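Local structure of AceL NrdHF-1-1 Intein (Metagenome, 6ZGQ) at residues S43-T48 with L134-K139; Y59-A64 with C87-F92; M76-G81 with E96-I101. The protein is a naturally split class 3 intein, held here as a linked, splicing-inactive variant of a domain that excises itself and joins its flanking sequences by protein splicing. All coordinates share one frame; numbering follows the deposited sequence. Where two conformers were deposited one is given.

Contact 1. Residues S43-T48 with L134-K139; sequences SYTNPT and LSVPGK
Leu134 meets Pro47 where the chain leaves strands 42-45 and 128-135 of the intein (HINT) fold. The CB atoms of Leu134 and Pro47 are 4.5 Å apart, and Ile26 touches both side chains. The touching parts of 43-48 and 134-139 run at 114° to each other. Ser135 supplies the one hydrogen bond across the contact. Thr48 N donates to Ser135 O over 2.9 Å, with an N-H...O angle of 157°. The donor is tilted 28° from the carbonyl plane. This bond lies next to the backbone bond between Ser135 and Lys49, where strand 49-55 begins to pair with 128-135. The same oxygen takes a CA-H...O contact from Pro47 CA, so it is approached by two neighbouring residues. The Ser135 side chain also touches Thr48, CB to OG1, while its own hydroxyl bonds to the backbone oxygen of Ser156. Val136 comes next. Its CG1 branch, which stands beside its backbone N, touches Pro47 CA at 4.0 Å and, on another side, Thr45 OG1. The Thr45 and Val136 side chains cross at about a right angle. From Val136 the chain enters a type I beta turn that ends at Lys139. Pro137 is the second residue of that turn, and its ring slides past Thr45 in the opposite direction. Gln34 of strand 32-35 accepts bonds from Thr45 OG1 and Gly138 N and so links both segments. The turn is closed by a bond of 2.9 Å from Lys139 N to Val136 O.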
loop_
_atom_site.group_PDB
_atom_site.type_symbol
_atom_site.label_atom_id
_atom_site.label_comp_id
_atom_site.label_asym_id
_atom_site.label_seq_id
_atom_site.Cartn_x
_atom_site.Cartn_y
_atom_site.Cartn_z
ATOM N N SER A 43 -6.825 6.585 11.099
ATOM C CA SER A 43 -7.729 7.749 11.034
ATOM C C SER A 43 -8.014 8.103 9.573
ATOM O O SER A 43 -7.256 7.668 8.699
ATOM C CB SER A 43 -7.133 8.951 11.774
ATOM O OG SER A 43 -5.844 9.287 11.284
ATOM N N TYR A 44 -9.111 8.830 9.321
ATOM C CA TYR A 44 -9.442 9.342 7.982
ATOM C C TYR A 44 -8.890 10.778 7.862
ATOM O O TYR A 44 -9.131 11.612 8.744
ATOM C CB TYR A 44 -10.955 9.273 7.698
ATOM C CG TYR A 44 -11.532 7.879 7.806
ATOM C CD1 TYR A 44 -11.472 6.993 6.736
ATOM C CD2 TYR A 44 -12.128 7.441 8.983
ATOM C CE1 TYR A 44 -11.991 5.714 6.833
ATOM C CE2 TYR A 44 -12.657 6.165 9.085
ATOM C CZ TYR A 44 -12.587 5.306 8.007
ATOM O OH TYR A 44 -13.103 4.037 8.098
ATOM N N THR A 45 -8.122 11.031 6.799
ATOM C CA THR A 45 -7.513 12.341 6.503
ATOM C C THR A 45 -7.627 12.586 4.995
ATOM O O THR A 45 -7.790 11.630 4.241
ATOM C CB THR A 45 -6.012 12.367 6.871
ATOM O OG1 THR A 45 -5.352 11.307 6.172
ATOM C CG2 THR A 45 -5.781 12.202 8.374
ATOM N N ASN A 46 -7.558 13.852 4.580
ATOM C CA ASN A 46 -7.529 14.226 3.155
ATOM C C ASN A 46 -6.099 14.015 2.651
ATOM O O ASN A 46 -5.139 14.345 3.351
ATOM C CB ASN A 46 -8.010 15.670 2.949
ATOM C CG ASN A 46 -9.420 15.883 3.454
ATOM O OD1 ASN A 46 -10.395 15.473 2.823
ATOM N ND2 ASN A 46 -9.534 16.503 4.615
ATOM N N PRO A 47 -5.936 13.421 1.448
ATOM C CA PRO A 47 -4.617 13.423 0.808
ATOM C C PRO A 47 -4.187 14.868 0.544
ATOM O O PRO A 47 -5.055 15.700 0.275
ATOM C CB PRO A 47 -4.830 12.673 -0.518
ATOM C CG PRO A 47 -6.184 12.044 -0.439
ATOM C CD PRO A 47 -6.959 12.724 0.655
ATOM N N THR A 48 -2.881 15.146 0.644
ATOM C CA THR A 48 -2.300 16.473 0.375
ATOM C C THR A 48 -1.747 16.552 -1.060
ATOM O O THR A 48 -1.541 17.651 -1.566
ATOM C CB THR A 48 -1.184 16.819 1.381
ATOM O OG1 THR A 48 -0.139 15.855 1.255
ATOM C CG2 THR A 48 -1.718 16.835 2.816
ATOM N N LEU A 134 -0.671 8.702 -3.499
ATOM C CA LEU A 134 -1.214 9.706 -2.567
ATOM C C LEU A 134 -0.165 10.059 -1.509
ATOM O O LEU A 134 0.648 9.202 -1.155
ATOM C CB LEU A 134 -2.444 9.147 -1.841
ATOM C CG LEU A 134 -3.509 8.467 -2.694
ATOM C CD1 LEU A 134 -4.606 7.900 -1.799
ATOM C CD2 LEU A 134 -4.082 9.445 -3.701
ATOM N N SER A 135 -0.193 11.307 -1.033
ATOM C CA SER A 135 0.500 11.728 0.190
ATOM C C SER A 135 -0.555 11.939 1.280
ATOM O O SER A 135 -1.565 12.607 1.026
ATOM C CB SER A 135 1.302 13.005 -0.059
ATOM O OG SER A 135 2.195 12.810 -1.150
ATOM N N VAL A 136 -0.338 11.318 2.444
ATOM C CA VAL A 136 -1.143 11.538 3.666
ATOM C C VAL A 136 -0.194 11.802 4.847
ATOM O O VAL A 136 0.911 11.274 4.875
ATOM C CB VAL A 136 -2.086 10.341 3.970
ATOM C CG1 VAL A 136 -3.275 10.334 3.026
ATOM C CG2 VAL A 136 -1.350 9.008 3.912
ATOM N N PRO A 137 -0.607 12.637 5.822
ATOM C CA PRO A 137 0.235 12.958 6.987
ATOM C C PRO A 137 0.887 11.758 7.703
ATOM O O PRO A 137 2.039 11.853 8.122
ATOM C CB PRO A 137 -0.747 13.652 7.930
ATOM C CG PRO A 137 -1.722 14.317 7.016
ATOM C CD PRO A 137 -1.893 13.363 5.862
ATOM N N GLY A 138 0.150 10.656 7.841
ATOM C CA GLY A 138 0.624 9.448 8.532
ATOM C C GLY A 138 1.656 8.665 7.729
ATOM O O GLY A 138 2.275 7.747 8.276
ATOM N N LYS A 139 1.802 9.015 6.441
ATOM C CA LYS A 139 2.827 8.485 5.511
ATOM C C LYS A 139 2.505 7.071 5.016
ATOM O O LYS A 139 3.347 6.459 4.349
ATOM C CB LYS A 139 4.236 8.510 6.129
ATOM C CG LYS A 139 4.736 9.881 6.581
ATOM C CD LYS A 139 6.185 9.843 7.068
ATOM C CE LYS A 139 6.391 9.042 8.351
ATOM N NZ LYS A 139 5.816 9.687 9.565
#

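Contact 2. Residues Y59-A64 with C87-F92; sequences YHFEGA and CLAKDF
Tyr59 and Lys90 make the ring-face contact here. Lys90 CA lies over one face of the Tyr59 ring in a CH-pi contact, 3.9 Å from the centroid and 27° off the ring normal. Ala89 O lies over that same face. Lys90 CB comes to 3.4 Å from Tyr59 OH. Beyond CG the lysine chain is extended and leads away from the ring, and its NZ bonds to Asn73.

The aromatic pair is Phe61 with Phe92. It is an offset edge-to-face arrangement, with the edge of Phe61 toward the face of Phe92. The centroids are 6.0 Å apart and the planes stand at 71°. Phe92 has CG anti to the backbone N (chi1 -175°), and this carries its ring across to Phe61 CE2.

The apolar contacts centre on Ala89. Its CB is 4.0 Å from Tyr59 CB and 3.9 Å from Phe61 CE1, and it lies in the plane of the Phe61 ring, at the edge. Replacing Tyr59 by an alanine is likely to leave Lys90 CA without the ring face it rests on and to open a gap beside Ala89.

No hydrogen bond joins the two segments. The strand meets the turn by side-chain packing, and by ring contacts with its backbone. Strand 57-63 is in this way set against the turn after strand 83-88 in the core of the beta-rich intein (HINT) fold.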
loop_
_atom_site.group_PDB
_atom_site.type_symbol
_atom_site.label_atom_id
_atom_site.label_comp_id
_atom_site.label_asym_id
_atom_site.label_seq_id
_atom_site.Cartn_x
_atom_site.Cartn_y
_atom_site.Cartn_z
ATOM N N TYR A 59 6.330 -4.364 -9.257
ATOM C CA TYR A 59 6.623 -5.351 -8.195
ATOM C C TYR A 59 5.289 -5.809 -7.602
ATOM O O TYR A 59 4.561 -4.980 -7.024
ATOM C CB TYR A 59 7.497 -4.747 -7.090
ATOM C CG TYR A 59 8.946 -4.732 -7.473
ATOM C CD1 TYR A 59 9.451 -3.731 -8.291
ATOM C CD2 TYR A 59 9.803 -5.745 -7.062
ATOM C CE1 TYR A 59 10.782 -3.716 -8.664
ATOM C CE2 TYR A 59 11.136 -5.743 -7.438
ATOM C CZ TYR A 59 11.617 -4.730 -8.245
ATOM O OH TYR A 59 12.937 -4.729 -8.608
ATOM N N HIS A 60 4.984 -7.099 -7.801
ATOM C CA HIS A 60 3.751 -7.749 -7.339
ATOM C C HIS A 60 4.093 -8.624 -6.136
ATOM O O HIS A 60 4.762 -9.655 -6.296
ATOM C CB HIS A 60 3.102 -8.574 -8.467
ATOM C CG HIS A 60 1.824 -9.242 -8.066
ATOM N ND1 HIS A 60 1.356 -10.380 -8.682
ATOM C CD2 HIS A 60 0.928 -8.942 -7.096
ATOM C CE1 HIS A 60 0.219 -10.749 -8.118
ATOM N NE2 HIS A 60 -0.066 -9.889 -7.155
ATOM N N PHE A 61 3.685 -8.153 -4.949
ATOM C CA PHE A 61 3.778 -8.882 -3.673
ATOM C C PHE A 61 2.471 -9.673 -3.495
ATOM O O PHE A 61 1.409 -9.066 -3.590
ATOM C CB PHE A 61 3.955 -7.890 -2.509
ATOM C CG PHE A 61 5.258 -7.129 -2.528
ATOM C CD1 PHE A 61 5.426 -6.020 -3.347
ATOM C CD2 PHE A 61 6.306 -7.508 -1.707
ATOM C CE1 PHE A 61 6.617 -5.316 -3.352
ATOM C CE2 PHE A 61 7.503 -6.814 -1.716
ATOM C CZ PHE A 61 7.660 -5.715 -2.541
ATOM N N GLU A 62 2.547 -10.994 -3.272
ATOM C CA GLU A 62 1.355 -11.860 -3.164
ATOM C C GLU A 62 1.578 -13.005 -2.165
ATOM O O GLU A 62 2.512 -13.796 -2.323
ATOM C CB GLU A 62 0.954 -12.439 -4.532
ATOM C CG GLU A 62 -0.371 -13.207 -4.497
ATOM C CD GLU A 62 -0.864 -13.684 -5.854
ATOM O OE1 GLU A 62 -0.076 -13.717 -6.820
ATOM O OE2 GLU A 62 -2.059 -14.036 -5.956
ATOM N N GLY A 63 0.707 -13.089 -1.157
ATOM C CA GLY A 63 0.674 -14.233 -0.237
ATOM C C GLY A 63 -0.150 -13.944 1.003
ATOM O O GLY A 63 -0.103 -12.819 1.503
ATOM N N ALA A 64 -0.925 -14.944 1.441
ATOM C CA ALA A 64 -1.588 -14.981 2.754
ATOM C C ALA A 64 -2.490 -13.771 3.037
ATOM O O ALA A 64 -2.462 -13.230 4.148
ATOM C CB ALA A 64 -0.538 -15.138 3.850
ATOM N N CYS A 87 10.637 0.521 3.240
ATOM C CA CYS A 87 11.671 0.066 2.287
ATOM C C CYS A 87 11.095 0.175 0.870
ATOM O O CYS A 87 9.915 -0.149 0.680
ATOM C CB CYS A 87 12.065 -1.389 2.570
ATOM S SG CYS A 87 13.442 -2.020 1.581
ATOM N N LEU A 88 11.900 0.641 -0.096
ATOM C CA LEU A 88 11.492 0.683 -1.506
ATOM C C LEU A 88 11.235 -0.756 -1.973
ATOM O O LEU A 88 11.965 -1.661 -1.557
ATOM C CB LEU A 88 12.581 1.362 -2.341
ATOM C CG LEU A 88 12.944 2.799 -1.942
ATOM C CD1 LEU A 88 13.817 3.441 -3.011
ATOM C CD2 LEU A 88 11.699 3.637 -1.710
ATOM N N ALA A 89 10.180 -0.945 -2.774
ATOM C CA ALA A 89 9.740 -2.253 -3.285
ATOM C C ALA A 89 10.897 -3.041 -3.915
ATOM O O ALA A 89 11.074 -4.217 -3.601
ATOM C CB ALA A 89 8.606 -2.064 -4.283
ATOM N N LYS A 90 11.687 -2.387 -4.773
ATOM C CA LYS A 90 12.817 -3.030 -5.463
ATOM C C LYS A 90 13.926 -3.488 -4.497
ATOM O O LYS A 90 14.716 -4.366 -4.867
ATOM C CB LYS A 90 13.406 -2.093 -6.532
ATOM C CG LYS A 90 14.099 -0.853 -5.982
ATOM C CD LYS A 90 14.548 0.081 -7.089
ATOM C CE LYS A 90 15.512 1.137 -6.575
ATOM N NZ LYS A 90 15.511 2.340 -7.446
ATOM N N ASP A 91 13.976 -2.901 -3.291
ATOM C CA ASP A 91 15.008 -3.189 -2.280
ATOM C C ASP A 91 14.540 -4.199 -1.224
ATOM O O ASP A 91 15.389 -4.744 -0.518
ATOM C CB ASP A 91 15.476 -1.894 -1.587
ATOM C CG ASP A 91 16.187 -0.952 -2.538
ATOM O OD1 ASP A 91 16.965 -1.442 -3.382
ATOM O OD2 ASP A 91 15.953 0.269 -2.452
ATOM N N PHE A 92 13.226 -4.455 -1.126
ATOM C CA PHE A 92 12.662 -5.270 -0.030
ATOM C C PHE A 92 13.174 -6.708 -0.104
ATOM O O PHE A 92 13.036 -7.366 -1.142
ATOM C CB PHE A 92 11.124 -5.260 -0.008
ATOM C CG PHE A 92 10.542 -5.997 1.175
ATOM C CD1 PHE A 92 10.441 -5.385 2.419
ATOM C CD2 PHE A 92 10.130 -7.316 1.055
ATOM C CE1 PHE A 92 9.927 -6.067 3.509
ATOM C CE2 PHE A 92 9.620 -8.002 2.142
ATOM C CZ PHE A 92 9.519 -7.378 3.373
#

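Contact 3. Residues M76-G81 with E96-I101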
loop_
_atom_site.group_PDB
_atom_site.type_symbol
_atom_site.label_atom_id
_atom_site.label_comp_id
_atom_site.label_asym_id
_atom_site.label_seq_id
_atom_site.Cartn_x
_atom_site.Cartn_y
_atom_site.Cartn_z
ATOM N N MET A 76 7.200 0.281 0.638
ATOM C CA MET A 76 6.548 -0.854 1.299
ATOM C C MET A 76 6.649 -0.619 2.802
ATOM O O MET A 76 7.698 -0.160 3.267
ATOM C CB MET A 76 7.209 -2.178 0.908
ATOM C CG MET A 76 7.137 -2.469 -0.583
ATOM S SD MET A 76 5.442 -2.466 -1.195
ATOM C CE MET A 76 4.836 -3.994 -0.480
ATOM N N ILE A 77 5.548 -0.882 3.515
ATOM C CA ILE A 77 5.404 -0.637 4.956
ATOM C C ILE A 77 5.300 -2.007 5.629
ATOM O O ILE A 77 4.498 -2.847 5.202
ATOM C CB ILE A 77 4.159 0.246 5.246
ATOM C CG1 ILE A 77 4.265 1.596 4.511
ATOM C CG2 ILE A 77 3.957 0.463 6.742
ATOM C CD1 ILE A 77 5.425 2.479 4.933
ATOM N N TYR A 78 6.158 -2.241 6.624
ATOM C CA TYR A 78 6.188 -3.498 7.375
ATOM C C TYR A 78 6.496 -3.165 8.831
ATOM O O TYR A 78 6.964 -2.051 9.107
ATOM C CB TYR A 78 7.216 -4.464 6.767
ATOM C CG TYR A 78 8.638 -3.959 6.739
ATOM C CD1 TYR A 78 9.094 -3.164 5.698
ATOM C CD2 TYR A 78 9.533 -4.292 7.747
ATOM C CE1 TYR A 78 10.399 -2.708 5.666
ATOM C CE2 TYR A 78 10.840 -3.837 7.728
ATOM C CZ TYR A 78 11.269 -3.047 6.681
ATOM O OH TYR A 78 12.561 -2.588 6.644
ATOM N N GLU A 79 6.190 -4.107 9.728
ATOM C CA GLU A 79 6.578 -4.052 11.142
ATOM C C GLU A 79 7.801 -4.955 11.325
ATOM O O GLU A 79 7.857 -6.034 10.714
ATOM C CB GLU A 79 5.424 -4.510 12.052
ATOM C CG GLU A 79 5.702 -4.250 13.529
ATOM C CD GLU A 79 4.578 -4.641 14.470
ATOM O OE1 GLU A 79 3.480 -5.020 14.005
ATOM O OE2 GLU A 79 4.805 -4.560 15.699
ATOM N N GLN A 80 8.777 -4.476 12.103
ATOM C CA GLN A 80 9.936 -5.260 12.564
ATOM C C GLN A 80 10.249 -4.823 14.004
ATOM O O GLN A 80 10.349 -3.613 14.271
ATOM C CB GLN A 80 11.133 -5.043 11.639
ATOM C CG GLN A 80 12.372 -5.826 12.034
ATOM C CD GLN A 80 13.544 -5.521 11.133
ATOM O OE1 GLN A 80 13.623 -4.447 10.538
ATOM N NE2 GLN A 80 14.468 -6.466 11.028
ATOM N N GLY A 81 10.400 -5.795 14.910
ATOM C CA GLY A 81 10.350 -5.537 16.358
ATOM C C GLY A 81 8.993 -4.929 16.683
ATOM O O GLY A 81 7.966 -5.453 16.235
ATOM N N GLU A 96 11.908 -13.566 8.295
ATOM C CA GLU A 96 10.949 -14.088 9.280
ATOM C C GLU A 96 10.592 -13.041 10.346
ATOM O O GLU A 96 9.557 -13.189 11.003
ATOM C CB GLU A 96 11.497 -15.370 9.918
ATOM C CG GLU A 96 11.651 -16.497 8.905
ATOM C CD GLU A 96 11.863 -17.865 9.525
ATOM O OE1 GLU A 96 12.587 -17.978 10.537
ATOM O OE2 GLU A 96 11.305 -18.843 8.983
ATOM N N ASP A 97 11.425 -11.994 10.477
ATOM C CA ASP A 97 11.270 -10.932 11.492
ATOM C C ASP A 97 10.634 -9.647 10.932
ATOM O O ASP A 97 10.447 -8.686 11.697
ATOM C CB ASP A 97 12.620 -10.637 12.189
ATOM C CG ASP A 97 13.576 -9.786 11.344
ATOM O OD1 ASP A 97 13.571 -9.905 10.097
ATOM O OD2 ASP A 97 14.347 -9.006 11.944
ATOM N N LYS A 98 10.313 -9.635 9.626
ATOM C CA LYS A 98 9.613 -8.510 8.967
ATOM C C LYS A 98 8.205 -8.956 8.570
ATOM O O LYS A 98 8.063 -9.985 7.901
ATOM C CB LYS A 98 10.362 -8.029 7.716
ATOM C CG LYS A 98 11.661 -7.274 7.976
ATOM C CD LYS A 98 12.336 -6.887 6.671
ATOM C CE LYS A 98 13.849 -6.857 6.791
ATOM N NZ LYS A 98 14.482 -6.978 5.451
ATOM N N TYR A 99 7.198 -8.167 8.960
ATOM C CA TYR A 99 5.777 -8.516 8.833
ATOM C C TYR A 99 5.027 -7.435 8.068
ATOM O O TYR A 99 5.139 -6.263 8.432
ATOM C CB TYR A 99 5.157 -8.666 10.226
ATOM C CG TYR A 99 5.814 -9.747 11.043
ATOM C CD1 TYR A 99 6.974 -9.496 11.766
ATOM C CD2 TYR A 99 5.288 -11.026 11.075
ATOM C CE1 TYR A 99 7.587 -10.493 12.507
ATOM C CE2 TYR A 99 5.892 -12.029 11.808
ATOM C CZ TYR A 99 7.038 -11.760 12.526
ATOM O OH TYR A 99 7.634 -12.760 13.255
ATOM N N PHE A 100 4.292 -7.832 7.018
ATOM C CA PHE A 100 3.342 -6.952 6.318
ATOM C C PHE A 100 2.071 -6.832 7.169
ATOM O O PHE A 100 1.794 -7.724 7.988
ATOM C CB PHE A 100 3.030 -7.469 4.903
ATOM C CG PHE A 100 4.180 -7.343 3.940
ATOM C CD1 PHE A 100 4.738 -6.104 3.665
ATOM C CD2 PHE A 100 4.693 -8.464 3.298
ATOM C CE1 PHE A 100 5.788 -5.984 2.769
ATOM C CE2 PHE A 100 5.753 -8.353 2.416
ATOM C CZ PHE A 100 6.296 -7.110 2.145
ATOM N N ILE A 101 1.334 -5.733 6.972
ATOM C CA ILE A 101 0.222 -5.318 7.842
ATOM C C ILE A 101 -1.105 -5.463 7.080
ATOM O O ILE A 101 -1.350 -4.698 6.141
ATOM C CB ILE A 101 0.426 -3.858 8.327
ATOM C CG1 ILE A 101 1.822 -3.687 8.954
ATOM C CG2 ILE A 101 -0.662 -3.450 9.320
ATOM C CD1 ILE A 101 2.226 -2.246 9.214
HETATM O O HOH W 1 1.852 -3.577 5.006
HETATM O O HOH W 2 9.728 -8.207 14.263
#
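The Phe100 ring meets Ile77 O at its edge, in plane, with CD1 3.6 Å from that oxygen. Segments 76-81 and 96-101 lie mainly on antiparallel strands 75-80 and 98-104, neighbours in the antiparallel sheet of the intein fold. Met76 CE and Tyr78 CB approach the Phe100 ring obliquely. Phe66 stacks on Phe100 from outside the two segments. The Tyr99 ring has Glu79 O at its edge, also in plane. The Tyr78 ring receives the aliphatic chain of Lys98, which lies alongside it and points the same way. Lys98 CG comes to 3.5 Å from Tyr78 CE2. Phe92 is shared by both, edge-to-face with Tyr78 and in a cation-pi contact with Lys98, whose NZ bonds to Glu93 O.

The short strand axes make an angle of 126°, so the pair is strongly twisted. Glu79 and Tyr99 form a hydrogen-bonded pair. Glu79 N donates to Tyr99 O at 2.7 Å, and Tyr99 N donates back to Glu79 O at 2.8 Å. The Glu79 side chain leaves on the face shared with Tyr99, where its carboxylate has salt bridges to Arg112 and Lys40. Two positive partners on one carboxylate would be expected to favour its charged form.

Towards Ile101 the strands part enough to admit a water, which donates to Ile77 O and accepts from Ile101 N. Beside it Ile77 CG2 packs on Ile101 CD1. A second water bridges Gly81 N and Asp97 O at the other end. There Gln80 has CG opposite its backbone N (chi1 -179°) and an extended chain, which brings the amide to Asp97. Gln80 NE2 donates to Asp97 OD2 over 2.7 Å, meeting that oxygen from above the carboxylate plane, with the amide and carboxylate planes 84° apart.

In the fold
Contacts 2 and 3 form one continuous region, with centres about 11 Å apart. Their segments alternate along the chain, and strands 75-80 and 83-88 are sheet neighbours. Cys87 O lies 2.7 Å from Met76 N, a probable hydrogen bond. The aromatic packing is also shared: Phe92 CE2 comes to 3.4 Å from Phe100 CZ, and Phe61 CD1 to 3.6 Å from Met76 CE. Contact 1 touches neither. Its centre is about 22 Å from that of contact 2, on the opposite side of the chain's centre, and about 21 Å from that of contact 3. The nearest atoms are about 9 Å and about 5 Å away, respectively. Both other contacts fall within the sequence between its two segments.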